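Local coordinates for Lin2960 protein (Listeria innocua, PDB 3OOP) that is of unknown function but probably binds DNA as a MarR-type transcription regulator, at residues A[34-39]-A[77-81]; A[38-43]-A[70-75]. All coordinates share one frame; numbering follows the deposited sequence. Where two conformers were deposited one is given.

From the N terminus, the chain leaves helix 2-29, reaches 34-39 at the start of helix 37-49 and runs directly into 38-43, so both contacts begin from overlapping residues. After helix 54-61 it enters helix 65-77, where 70-75 returns against 38-43 and interaction 2 closes a loop of 26 residues. One residue on, 77-81 reaches 34-39, and interaction 1 closes a loop of 37 residues with interaction 2 nested inside it. Their centres lie about 5 Å apart. Together they tie the start of helix 37-49 to the C-terminal half of helix 65-77 and to the turn leading into strand 81-84.

Interaction 1: residues A[34-39]-A[77-81]; sequences DVTPEQ and RKELI
The amide of Gln39 is approached on both faces: Lys78 NZ bonds to Gln39 OE1 at 3.0 Å, tilted 27° from the carbonyl plane, and Thr36 N reaches Gln39 OE1 from the opposite face at 3.1 Å. The second of these belongs to a capping box at the start of helix 37-49, in the winged helix-turn-helix fold of MarR-type proteins. In its other half Gln39 N donates a weak bond, 3.4 Å, to Thr36 OG1, the N-cap hydroxyl. The carboxylate of Asp34 is met from above its plane, 56° out of it, where Lys78 NZ forms a salt bridge with Asp34 OD2 at 3.0 Å. The lysine reaches Asp34 head-on and runs across the side chain of Gln39.

Lys78 reaches both acceptors because its chain is extended beyond CG, carrying the ammonium from the end of helix 65-77 to the start of helix 37-49. Helix 65-77 ends in a Schellman motif at Glu79, which has positive phi, and the turn brings Leu80 against Val35. The two apolar side chains lie alongside, pointing opposite ways, and touch through Val35 CG2 and Leu80 CD1, 3.9 Å apart; both also rest on Glu104 of helix 99-119. The carboxylate would be expected to favour a protonated lysine. A water completes the polar cluster, accepting from Gln39 NE2 at 2.9 Å and from Lys78 NZ at 3.2 Å.

Interaction 2: residues A[38-43]-A[70-75]; sequences EQWSVL and RIVDVL
Glu38 and Arg70 form the charged part of this contact, a salt bridge in which the guanidinium grips the carboxylate end-on. Arg70 NH1 meets Glu38 OE1 at 2.8 Å in a nearly straight bond, and Arg70 NH2 meets Glu38 OE2 at 3.0 Å. Each oxygen is used on its syn side. The two planes are nevertheless turned 39° apart. Glu38 CG sits between the backbone N and the carbonyl carbon (chi1 70°), and the chain runs extended to the arginine; Arg70 bends at chi3 to meet it.

The apolar part lies between helices 37-49 and 65-77, whose short segments cross at -87° with axes 9.8 Å apart. In MarR-type winged helix-turn-helix proteins helix 65-77 corresponds to the probable DNA-recognition helix, here packed across helix 37-49. Val42 divides its methyls: Val42 CG2 lies 3.7 Å from Ile71 CG2, and Val42 CG1 lies 3.8 Å from Leu75 CD1. Leu75 CD2 packs 3.9 Å from Leu43 CG. Ile81 touches both Leu43 and Leu75, continuing this core into the wing.

Ile71 joins the two parts, with CD1 beside the Glu38 carboxylate and CG1 over a face of the Arg70 guanidinium, offset toward its rim. In a separate polar-apolar touch, Gln39 NE2 comes 3.4 Å from Val74 CG1, while Gln39 OE1 is taken up by Lys78 and Thr36 N. The chemistry thus grades from a buried aliphatic core to a charged pair at its margin, where the two-bond grip fixes the rotation of both end groups; proximity to arginine would probably keep Glu38 ionised.

Interaction 1: residues A[34-39]-A[77-81]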
loop_
_atom_site.group_PDB
_atom_site.type_symbol
_atom_site.label_atom_id
_atom_site.label_comp_id
_atom_site.label_asym_id
_atom_site.label_seq_id
_atom_site.Cartn_x
_atom_site.Cartn_y
_atom_site.Cartn_z
ATOM N N ASP A 34 -15.838 18.646 -19.833
ATOM C CA ASP A 34 -14.932 18.773 -20.979
ATOM C C ASP A 34 -13.475 18.528 -20.573
ATOM O O ASP A 34 -12.702 17.935 -21.317
ATOM C CB ASP A 34 -15.097 20.141 -21.652
ATOM C CG ASP A 34 -14.078 20.377 -22.759
ATOM O OD1 ASP A 34 -14.242 19.792 -23.849
ATOM O OD2 ASP A 34 -13.114 21.149 -22.540
ATOM N N VAL A 35 -13.118 18.959 -19.373
ATOM C CA VAL A 35 -11.787 18.710 -18.807
ATOM C C VAL A 35 -11.603 17.233 -18.410
ATOM O O VAL A 35 -12.392 16.712 -17.617
ATOM C CB VAL A 35 -11.557 19.659 -17.594
ATOM C CG1 VAL A 35 -10.280 19.331 -16.857
ATOM C CG2 VAL A 35 -11.542 21.121 -18.061
ATOM N N THR A 36 -10.569 16.573 -18.957
ATOM C CA THR A 36 -10.209 15.168 -18.634
ATOM C C THR A 36 -9.455 15.013 -17.288
ATOM O O THR A 36 -8.918 15.993 -16.779
ATOM C CB THR A 36 -9.340 14.542 -19.746
ATOM O OG1 THR A 36 -8.018 15.099 -19.704
ATOM C CG2 THR A 36 -9.961 14.760 -21.131
ATOM N N PRO A 37 -9.403 13.782 -16.717
ATOM C CA PRO A 37 -8.701 13.555 -15.435
ATOM C C PRO A 37 -7.261 14.092 -15.362
ATOM O O PRO A 37 -6.903 14.733 -14.372
ATOM C CB PRO A 37 -8.684 12.027 -15.300
ATOM C CG PRO A 37 -9.832 11.570 -16.064
ATOM C CD PRO A 37 -10.145 12.579 -17.141
ATOM N N GLU A 38 -6.451 13.832 -16.390
ATOM C CA GLU A 38 -5.060 14.300 -16.403
ATOM C C GLU A 38 -4.975 15.826 -16.548
ATOM O O GLU A 38 -4.089 16.468 -15.981
ATOM C CB GLU A 38 -4.227 13.575 -17.480
ATOM C CG GLU A 38 -4.571 13.947 -18.923
ATOM C CD GLU A 38 -3.616 13.354 -19.958
ATOM O OE1 GLU A 38 -3.908 13.506 -21.162
ATOM O OE2 GLU A 38 -2.591 12.740 -19.581
ATOM N N GLN A 39 -5.915 16.398 -17.305
ATOM C CA GLN A 39 -6.013 17.848 -17.444
ATOM C C GLN A 39 -6.425 18.453 -16.111
ATOM O O GLN A 39 -5.961 19.532 -15.745
ATOM C CB GLN A 39 -7.011 18.218 -18.545
ATOM C CG GLN A 39 -6.491 17.948 -19.950
ATOM C CD GLN A 39 -7.598 17.908 -20.987
ATOM O OE1 GLN A 39 -8.741 18.292 -20.717
ATOM N NE2 GLN A 39 -7.267 17.438 -22.182
ATOM N N ARG A 77 -4.678 25.949 -25.226
ATOM C CA ARG A 77 -5.582 25.953 -26.369
ATOM C C ARG A 77 -7.046 26.065 -25.933
ATOM O O ARG A 77 -7.839 26.728 -26.602
ATOM C CB ARG A 77 -5.352 24.723 -27.246
ATOM C CG ARG A 77 -5.704 24.937 -28.703
ATOM C CD ARG A 77 -5.026 23.909 -29.592
ATOM N NE ARG A 77 -5.368 22.538 -29.223
ATOM C CZ ARG A 77 -4.527 21.687 -28.643
ATOM N NH1 ARG A 77 -4.930 20.455 -28.352
ATOM N NH2 ARG A 77 -3.286 22.067 -28.353
ATOM N N LYS A 78 -7.392 25.444 -24.802
ATOM C CA LYS A 78 -8.737 25.544 -24.221
ATOM C C LYS A 78 -8.979 26.892 -23.533
ATOM O O LYS A 78 -10.080 27.137 -23.030
ATOM C CB LYS A 78 -9.020 24.392 -23.246
ATOM C CG LYS A 78 -9.090 23.006 -23.901
ATOM C CD LYS A 78 -9.527 21.915 -22.930
ATOM C CE LYS A 78 -9.910 20.640 -23.682
ATOM N NZ LYS A 78 -10.520 19.586 -22.801
ATOM N N GLU A 79 -7.950 27.740 -23.510
ATOM C CA GLU A 79 -7.997 29.082 -22.912
ATOM C C GLU A 79 -8.329 29.052 -21.422
ATOM O O GLU A 79 -9.013 29.942 -20.912
ATOM C CB GLU A 79 -8.979 29.986 -23.662
ATOM C CG GLU A 79 -8.927 29.813 -25.180
ATOM C CD GLU A 79 -9.797 30.808 -25.912
ATOM O OE1 GLU A 79 -10.937 30.456 -26.270
ATOM O OE2 GLU A 79 -9.339 31.947 -26.124
ATOM N N LEU A 80 -7.826 28.029 -20.732
ATOM C CA LEU A 80 -8.083 27.852 -19.297
ATOM C C LEU A 80 -6.920 28.386 -18.471
ATOM O O LEU A 80 -7.072 28.704 -17.291
ATOM C CB LEU A 80 -8.351 26.371 -18.970
ATOM C CG LEU A 80 -9.565 25.771 -19.703
ATOM C CD1 LEU A 80 -9.685 24.250 -19.494
ATOM C CD2 LEU A 80 -10.847 26.492 -19.306
ATOM N N ILE A 81 -5.757 28.488 -19.095
ATOM C CA ILE A 81 -4.572 28.995 -18.406
ATOM C C ILE A 81 -3.832 29.980 -19.307
ATOM O O ILE A 81 -4.093 30.054 -20.515
ATOM C CB ILE A 81 -3.614 27.852 -17.946
ATOM C CG1 ILE A 81 -3.032 27.102 -19.159
ATOM C CG2 ILE A 81 -4.338 26.904 -16.957
ATOM C CD1 ILE A 81 -1.909 26.095 -18.801
HETATM O O HOH W 1 -9.112 17.258 -24.414
#

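Interaction 2: residues A[38-43]-A[70-75]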
loop_
_atom_site.group_PDB
_atom_site.type_symbol
_atom_site.label_atom_id
_atom_site.label_comp_id
_atom_site.label_asym_id
_atom_site.label_seq_id
_atom_site.Cartn_x
_atom_site.Cartn_y
_atom_site.Cartn_z
ATOM N N GLU A 38 -6.451 13.832 -16.390
ATOM C CA GLU A 38 -5.060 14.300 -16.403
ATOM C C GLU A 38 -4.975 15.826 -16.548
ATOM O O GLU A 38 -4.089 16.468 -15.981
ATOM C CB GLU A 38 -4.227 13.575 -17.480
ATOM C CG GLU A 38 -4.571 13.947 -18.923
ATOM C CD GLU A 38 -3.616 13.354 -19.958
ATOM O OE1 GLU A 38 -3.908 13.506 -21.162
ATOM O OE2 GLU A 38 -2.591 12.740 -19.581
ATOM N N GLN A 39 -5.915 16.398 -17.305
ATOM C CA GLN A 39 -6.013 17.848 -17.444
ATOM C C GLN A 39 -6.425 18.453 -16.111
ATOM O O GLN A 39 -5.961 19.532 -15.745
ATOM C CB GLN A 39 -7.011 18.218 -18.545
ATOM C CG GLN A 39 -6.491 17.948 -19.950
ATOM C CD GLN A 39 -7.598 17.908 -20.987
ATOM O OE1 GLN A 39 -8.741 18.292 -20.717
ATOM N NE2 GLN A 39 -7.267 17.438 -22.182
ATOM N N TRP A 40 -7.298 17.758 -15.394
ATOM C CA TRP A 40 -7.745 18.220 -14.086
ATOM C C TRP A 40 -6.595 18.236 -13.091
ATOM O O TRP A 40 -6.440 19.200 -12.346
ATOM C CB TRP A 40 -8.895 17.361 -13.579
ATOM C CG TRP A 40 -9.269 17.581 -12.138
ATOM C CD1 TRP A 40 -9.264 16.645 -11.152
ATOM C CD2 TRP A 40 -9.713 18.803 -11.530
ATOM N NE1 TRP A 40 -9.687 17.195 -9.967
ATOM C CE2 TRP A 40 -9.957 18.522 -10.164
ATOM C CE3 TRP A 40 -9.914 20.107 -11.999
ATOM C CZ2 TRP A 40 -10.406 19.496 -9.261
ATOM C CZ3 TRP A 40 -10.358 21.082 -11.094
ATOM C CH2 TRP A 40 -10.597 20.764 -9.740
ATOM N N SER A 41 -5.775 17.190 -13.098
ATOM C CA SER A 41 -4.615 17.138 -12.201
ATOM C C SER A 41 -3.757 18.383 -12.355
ATOM O O SER A 41 -3.359 19.003 -11.359
ATOM C CB SER A 41 -3.763 15.897 -12.464
ATOM O OG SER A 41 -4.514 14.732 -12.176
ATOM N N VAL A 42 -3.479 18.747 -13.601
ATOM C CA VAL A 42 -2.638 19.903 -13.881
ATOM C C VAL A 42 -3.361 21.207 -13.517
ATOM O O VAL A 42 -2.787 22.060 -12.844
ATOM C CB VAL A 42 -2.104 19.895 -15.332
ATOM C CG1 VAL A 42 -1.384 21.189 -15.639
ATOM C CG2 VAL A 42 -1.146 18.717 -15.526
ATOM N N LEU A 43 -4.617 21.343 -13.940
ATOM C CA LEU A 43 -5.428 22.527 -13.615
ATOM C C LEU A 43 -5.527 22.788 -12.118
ATOM O O LEU A 43 -5.324 23.924 -11.673
ATOM C CB LEU A 43 -6.847 22.381 -14.166
ATOM C CG LEU A 43 -7.287 23.035 -15.459
ATOM C CD1 LEU A 43 -8.788 22.790 -15.622
ATOM C CD2 LEU A 43 -6.977 24.543 -15.501
ATOM N N ARG A 70 2.765 18.644 -22.714
ATOM C CA ARG A 70 1.629 18.266 -23.566
ATOM C C ARG A 70 0.303 18.770 -22.995
ATOM O O ARG A 70 -0.507 19.360 -23.718
ATOM C CB ARG A 70 1.568 16.744 -23.738
ATOM C CG ARG A 70 0.293 16.228 -24.423
ATOM C CD ARG A 70 0.338 14.719 -24.706
ATOM N NE ARG A 70 0.432 13.887 -23.500
ATOM C CZ ARG A 70 -0.586 13.567 -22.706
ATOM N NH1 ARG A 70 -1.811 14.033 -22.937
ATOM N NH2 ARG A 70 -0.371 12.800 -21.648
ATOM N N ILE A 71 0.081 18.513 -21.709
ATOM C CA ILE A 71 -1.178 18.898 -21.051
ATOM C C ILE A 71 -1.316 20.422 -20.964
ATOM O O ILE A 71 -2.390 20.964 -21.237
ATOM C CB ILE A 71 -1.348 18.244 -19.651
ATOM C CG1 ILE A 71 -1.423 16.712 -19.776
ATOM C CG2 ILE A 71 -2.607 18.767 -18.964
ATOM C CD1 ILE A 71 -1.201 15.950 -18.472
ATOM N N VAL A 72 -0.228 21.103 -20.602
ATOM C CA VAL A 72 -0.204 22.572 -20.593
ATOM C C VAL A 72 -0.590 23.135 -21.966
ATOM O O VAL A 72 -1.377 24.078 -22.060
ATOM C CB VAL A 72 1.153 23.122 -20.093
ATOM C CG1 VAL A 72 1.291 24.618 -20.369
ATOM C CG2 VAL A 72 1.285 22.855 -18.608
ATOM N N ASP A 73 -0.058 22.545 -23.032
ATOM C CA ASP A 73 -0.468 22.966 -24.372
ATOM C C ASP A 73 -1.982 22.827 -24.630
ATOM O O ASP A 73 -2.588 23.730 -25.199
ATOM C CB ASP A 73 0.385 22.287 -25.449
ATOM C CG ASP A 73 1.832 22.784 -25.443
ATOM O OD1 ASP A 73 2.088 23.904 -24.933
ATOM O OD2 ASP A 73 2.725 22.055 -25.946
ATOM N N VAL A 74 -2.597 21.733 -24.184
ATOM C CA VAL A 74 -4.052 21.566 -24.338
ATOM C C VAL A 74 -4.806 22.622 -23.524
ATOM O O VAL A 74 -5.774 23.208 -24.009
ATOM C CB VAL A 74 -4.543 20.149 -23.943
ATOM C CG1 VAL A 74 -6.071 20.071 -24.019
ATOM C CG2 VAL A 74 -3.902 19.081 -24.851
ATOM N N LEU A 75 -4.347 22.875 -22.302
ATOM C CA LEU A 75 -5.018 23.847 -21.424
ATOM C C LEU A 75 -4.901 25.289 -21.931
ATOM O O LEU A 75 -5.820 26.089 -21.761
ATOM C CB LEU A 75 -4.518 23.728 -19.982
ATOM C CG LEU A 75 -4.806 22.415 -19.243
ATOM C CD1 LEU A 75 -4.138 22.444 -17.862
ATOM C CD2 LEU A 75 -6.304 22.160 -19.113
#